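Local atomic coordinates of putative adhesin (Bacteroides thetaiotaomicron, PDB entry 4QDG), a protein that probably serves as a lipid-anchored adhesin or pilus anchor component at the bacterial outer membrane, as in the FimB/Mfa2 family. Residues I54-E59 and G83-K88; T39-D44 and F91-T96. All coordinates share one frame; numbering follows the deposited sequence.

Interaction 1. Residues I54-E59 and G83-K88; sequences IVTGTE and GLACNK. With MG (magnesium ion), chain C.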
# COMPACT_ATOMS: atom_id res chain seq x y z
N ILE A 54 -2.48 21.42 5.32
CA ILE A 54 -2.49 20.68 4.07
C ILE A 54 -1.43 21.25 3.14
O ILE A 54 -1.37 22.46 2.97
CB ILE A 54 -3.92 20.66 3.47
CG1 ILE A 54 -4.78 19.61 4.22
CG2 ILE A 54 -3.91 20.36 1.95
CD1 ILE A 54 -6.19 20.01 4.45
N VAL A 55 -0.55 20.39 2.59
CA VAL A 55 0.51 20.82 1.67
C VAL A 55 0.39 20.04 0.34
O VAL A 55 0.49 18.82 0.36
CB VAL A 55 1.94 20.70 2.27
CG1 VAL A 55 2.97 21.32 1.34
CG2 VAL A 55 2.01 21.34 3.64
N THR A 56 0.21 20.75 -0.79
CA THR A 56 0.05 20.14 -2.12
C THR A 56 1.06 20.65 -3.16
O THR A 56 1.16 20.07 -4.24
CB THR A 56 -1.38 20.37 -2.65
OG1 THR A 56 -1.73 21.75 -2.51
CG2 THR A 56 -2.42 19.47 -1.98
N GLY A 57 1.83 21.68 -2.81
CA GLY A 57 2.81 22.31 -3.69
C GLY A 57 4.07 21.53 -4.06
O GLY A 57 4.21 20.35 -3.73
N THR A 58 5.00 22.22 -4.76
CA THR A 58 6.28 21.69 -5.24
C THR A 58 7.30 21.59 -4.10
O THR A 58 8.29 20.88 -4.24
CB THR A 58 6.84 22.56 -6.39
OG1 THR A 58 7.15 23.88 -5.91
CG2 THR A 58 5.88 22.65 -7.59
N GLU A 59 7.05 22.30 -2.98
CA GLU A 59 7.92 22.32 -1.80
C GLU A 59 8.11 20.91 -1.21
O GLU A 59 9.09 20.69 -0.49
CB GLU A 59 7.41 23.30 -0.72
CG GLU A 59 6.04 22.97 -0.14
CD GLU A 59 4.92 23.91 -0.55
OE1 GLU A 59 4.71 24.07 -1.78
OE2 GLU A 59 4.25 24.47 0.34
N GLY A 83 -1.24 11.34 0.29
CA GLY A 83 -2.19 10.84 -0.70
C GLY A 83 -3.66 10.99 -0.38
O GLY A 83 -4.49 10.34 -1.02
N LEU A 84 -4.00 11.84 0.59
CA LEU A 84 -5.37 12.14 1.00
C LEU A 84 -5.86 13.48 0.48
O LEU A 84 -7.06 13.63 0.27
CB LEU A 84 -5.48 12.17 2.54
CG LEU A 84 -6.02 10.99 3.30
CD1 LEU A 84 -6.47 11.42 4.65
CD2 LEU A 84 -7.21 10.39 2.63
N ALA A 85 -4.95 14.46 0.33
CA ALA A 85 -5.23 15.87 -0.00
C ALA A 85 -5.47 16.18 -1.48
O ALA A 85 -6.40 16.94 -1.76
CB ALA A 85 -4.11 16.76 0.52
N CYS A 86 -4.62 15.70 -2.40
CA CYS A 86 -4.78 16.07 -3.82
C CYS A 86 -6.02 15.41 -4.46
O CYS A 86 -6.64 14.52 -3.86
CB CYS A 86 -3.51 15.81 -4.63
SG CYS A 86 -3.22 14.08 -5.06
N ASN A 87 -6.40 15.89 -5.66
CA ASN A 87 -7.56 15.43 -6.43
C ASN A 87 -7.38 13.98 -6.95
O ASN A 87 -8.38 13.32 -7.26
CB ASN A 87 -7.85 16.39 -7.61
CG ASN A 87 -6.68 16.69 -8.52
OD1 ASN A 87 -5.66 17.27 -8.12
ND2 ASN A 87 -6.81 16.35 -9.79
N LYS A 88 -6.13 13.47 -7.03
CA LYS A 88 -5.80 12.11 -7.49
C LYS A 88 -6.19 11.02 -6.45
O LYS A 88 -6.35 9.86 -6.82
CB LYS A 88 -4.30 11.97 -7.81
CG LYS A 88 -3.71 12.96 -8.78
CD LYS A 88 -2.19 12.82 -8.75
CE LYS A 88 -1.49 13.96 -9.45
NZ LYS A 88 -0.01 13.87 -9.31
MG MG C . -1.63 13.11 -4.08
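The methyl of Ala85 faces two others, Ile54 CG2 and Thr56 CG2, and these three groups carry most of the contact. From Ala85 CB it is 3.9 Å to Ile54 CG2 and 4.1 Å to Thr56 CG2; the last two lie 4.3 Å from each other, so the three methyls stand at the corners of an almost regular triangle. Ile54 keeps CG1 beside its backbone N (chi1 -79°), which places CG2 anti to that N and facing Ala85. No hydrogen bond joins the two segments, and the contact is small and lies at the surface. Thr56 CG2 also comes to 4.4 Å from the backbone N of the next residue, Cys86. That cysteine turns its sulfur the other way, to the ion modelled as magnesium, with Cys86 SG 2.1 Å from the metal. Its SG sits between backbone N and carbonyl carbon (chi1 77°), folded in toward the ion, and the CB-SG-metal angle is about 117°. Around the metal, Asp36, Cys37 and His124 supply the other protein ligands, and Lys88 NZ makes a weak hydrogen bond to Asp36 OD2. Positioning comes from strand 38-44 and the residue just before it: Val55 is backbone-bonded to Leu38 and Gly83 to Cys37, while Ile54 and Ala85 both lean on Thr39. Gly83 takes the left-handed backbone conformation as the chain leaves strand 75-82. The arrangement is that of a metal-binding loop at the end of a beta strand, with Cys86 completing an Asp-Cys-Cys-His site from the loop that follows strand 75-82.

Interaction 2. Residues T39-D44 and F91-T96; sequences TLLVYD and FLMKYT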
# COMPACT_ATOMS: atom_id res chain seq x y z
N THR A 39 -1.21 15.80 4.52
CA THR A 39 -2.22 16.22 5.47
C THR A 39 -1.59 16.03 6.83
O THR A 39 -1.27 14.90 7.20
CB THR A 39 -3.54 15.42 5.30
OG1 THR A 39 -4.07 15.62 3.99
CG2 THR A 39 -4.61 15.82 6.33
N LEU A 40 -1.41 17.11 7.57
CA LEU A 40 -0.81 17.04 8.91
C LEU A 40 -1.87 17.47 9.95
O LEU A 40 -2.42 18.57 9.87
CB LEU A 40 0.47 17.91 8.96
CG LEU A 40 1.34 17.90 10.24
CD1 LEU A 40 0.75 18.77 11.34
CD2 LEU A 40 1.72 16.48 10.70
N LEU A 41 -2.14 16.60 10.92
CA LEU A 41 -3.13 16.84 11.98
C LEU A 41 -2.45 17.04 13.31
O LEU A 41 -1.49 16.33 13.64
CB LEU A 41 -4.11 15.67 12.07
CG LEU A 41 -4.87 15.33 10.80
CD1 LEU A 41 -5.21 13.89 10.77
CD2 LEU A 41 -6.10 16.17 10.66
N VAL A 42 -2.92 18.04 14.08
CA VAL A 42 -2.37 18.43 15.37
C VAL A 42 -3.38 18.08 16.44
O VAL A 42 -4.52 18.52 16.38
CB VAL A 42 -1.97 19.95 15.44
CG1 VAL A 42 -1.24 20.27 16.75
CG2 VAL A 42 -1.12 20.37 14.24
N TYR A 43 -2.93 17.32 17.45
CA TYR A 43 -3.71 16.96 18.62
C TYR A 43 -2.95 17.37 19.88
O TYR A 43 -1.72 17.38 19.88
CB TYR A 43 -4.00 15.43 18.65
CG TYR A 43 -4.82 14.95 17.47
CD1 TYR A 43 -6.19 15.14 17.42
CD2 TYR A 43 -4.21 14.32 16.38
CE1 TYR A 43 -6.94 14.74 16.32
CE2 TYR A 43 -4.96 13.90 15.28
CZ TYR A 43 -6.33 14.10 15.26
OH TYR A 43 -7.05 13.65 14.18
N ASP A 44 -3.66 17.67 20.96
CA ASP A 44 -2.99 18.00 22.22
C ASP A 44 -2.60 16.68 22.94
O ASP A 44 -2.85 15.58 22.43
CB ASP A 44 -3.84 18.92 23.11
CG ASP A 44 -5.21 18.41 23.52
OD1 ASP A 44 -5.34 17.18 23.80
OD2 ASP A 44 -6.13 19.24 23.64
N PHE A 91 -8.47 7.54 -1.28
CA PHE A 91 -9.02 7.35 0.06
C PHE A 91 -9.66 8.62 0.62
O PHE A 91 -9.43 9.72 0.11
CB PHE A 91 -7.93 6.82 1.01
CG PHE A 91 -7.40 5.43 0.68
CD1 PHE A 91 -6.49 5.25 -0.36
CD2 PHE A 91 -7.79 4.33 1.42
CE1 PHE A 91 -6.01 3.98 -0.68
CE2 PHE A 91 -7.29 3.06 1.12
CZ PHE A 91 -6.40 2.89 0.07
N LEU A 92 -10.50 8.47 1.66
CA LEU A 92 -11.18 9.60 2.30
C LEU A 92 -11.10 9.51 3.80
O LEU A 92 -11.20 8.42 4.37
CB LEU A 92 -12.68 9.65 1.90
CG LEU A 92 -13.06 9.78 0.43
CD1 LEU A 92 -14.51 9.40 0.21
CD2 LEU A 92 -12.83 11.19 -0.07
N MSE A 93 -10.99 10.67 4.46
CA MSE A 93 -11.09 10.76 5.90
C MSE A 93 -12.53 10.57 6.25
O MSE A 93 -13.41 11.10 5.58
CB MSE A 93 -10.57 12.11 6.40
CG MSE A 93 -9.27 11.99 7.10
SE MSE A 93 -8.53 13.76 7.26
CE MSE A 93 -6.82 13.23 7.80
N LYS A 94 -12.78 9.78 7.27
CA LYS A 94 -14.13 9.41 7.70
C LYS A 94 -14.30 9.69 9.20
O LYS A 94 -13.54 9.19 10.04
CB LYS A 94 -14.35 7.92 7.37
CG LYS A 94 -15.78 7.43 7.43
CD LYS A 94 -15.81 5.91 7.29
CE LYS A 94 -17.18 5.32 7.53
NZ LYS A 94 -17.14 3.84 7.57
N TYR A 95 -15.28 10.52 9.53
CA TYR A 95 -15.63 10.83 10.91
C TYR A 95 -17.02 10.28 11.16
O TYR A 95 -17.87 10.29 10.26
CB TYR A 95 -15.56 12.35 11.21
CG TYR A 95 -14.16 12.88 11.45
CD1 TYR A 95 -13.52 12.67 12.67
CD2 TYR A 95 -13.50 13.65 10.50
CE1 TYR A 95 -12.23 13.16 12.91
CE2 TYR A 95 -12.22 14.16 10.73
CZ TYR A 95 -11.59 13.92 11.94
OH TYR A 95 -10.33 14.42 12.18
N THR A 96 -17.24 9.73 12.36
CA THR A 96 -18.53 9.14 12.71
C THR A 96 -19.44 10.26 13.25
O THR A 96 -19.09 10.89 14.26
CB THR A 96 -18.37 7.94 13.68
OG1 THR A 96 -17.39 7.05 13.16
CG2 THR A 96 -19.68 7.18 13.89
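Met93, present as selenomethionine, reaches across to strand 38-44 and meets Leu41 and Thr39 end on. From CB the chain heads for the other strand, although chi1 (-108°) lies well away from a staggered value. Beyond CG it runs extended, chi2 165° and chi3 -168°, and so carries the terminal methyl well across toward strand 38-44. Met93 SE makes only a loose approach, 4.5 Å from Thr39 CG2. The close touching is left to CE. Met93 CE lies 3.7 Å from Thr39 CG2 and 3.4 Å from Leu41 CD1, the second tighter than ordinary van der Waals contact. Leu41 offers more than a single methyl: its CG is 4.1 Å from Met93 CE and CD2 stands only slightly further off, so the methyl is set against the whole isopropyl end of the leucine. Two residues along on each segment, the tyrosines Tyr43 and Tyr95 come from opposite directions, and the hydroxyls Tyr43 OH and Tyr95 OH stop 3.9 Å apart, with no hydrogen bond between them. The Met93 side chain has Leu84, Leu106 and Tyr81 as further neighbours, and Leu106 touches Leu41 and Tyr95 too. Strand 38-44 runs between 49-55 and 75-82 and is backbone-bonded to both; strand 91-94 is an outermost strand of a separate antiparallel sheet and pairs with 107-110. The two strands share no backbone pairing and meet through side chains, consistent with the layered beta packing of the transthyretin clan to which this fimbrillin-associated family is assigned.

Going from the N terminus, strand 38-44 supplies the first half of interaction 2, and the chain turns straight back as strand 49-55, whose end begins interaction 1. It then passes through strands 67-70 and 75-82 before 83-88 closes interaction 1 across 24 residues. Only a few residues later, 91-96 closes interaction 2, so the first loop nests inside the second and nothing crosses. The two contacts also touch, through Thr39 on one flank and Leu84 on the other, where Leu84 CD2 lies 3.4 Å from Phe91 O. Together they tie the 38-55 hairpin to the metal-binding loop and to the small sheet begun by strand 91-94.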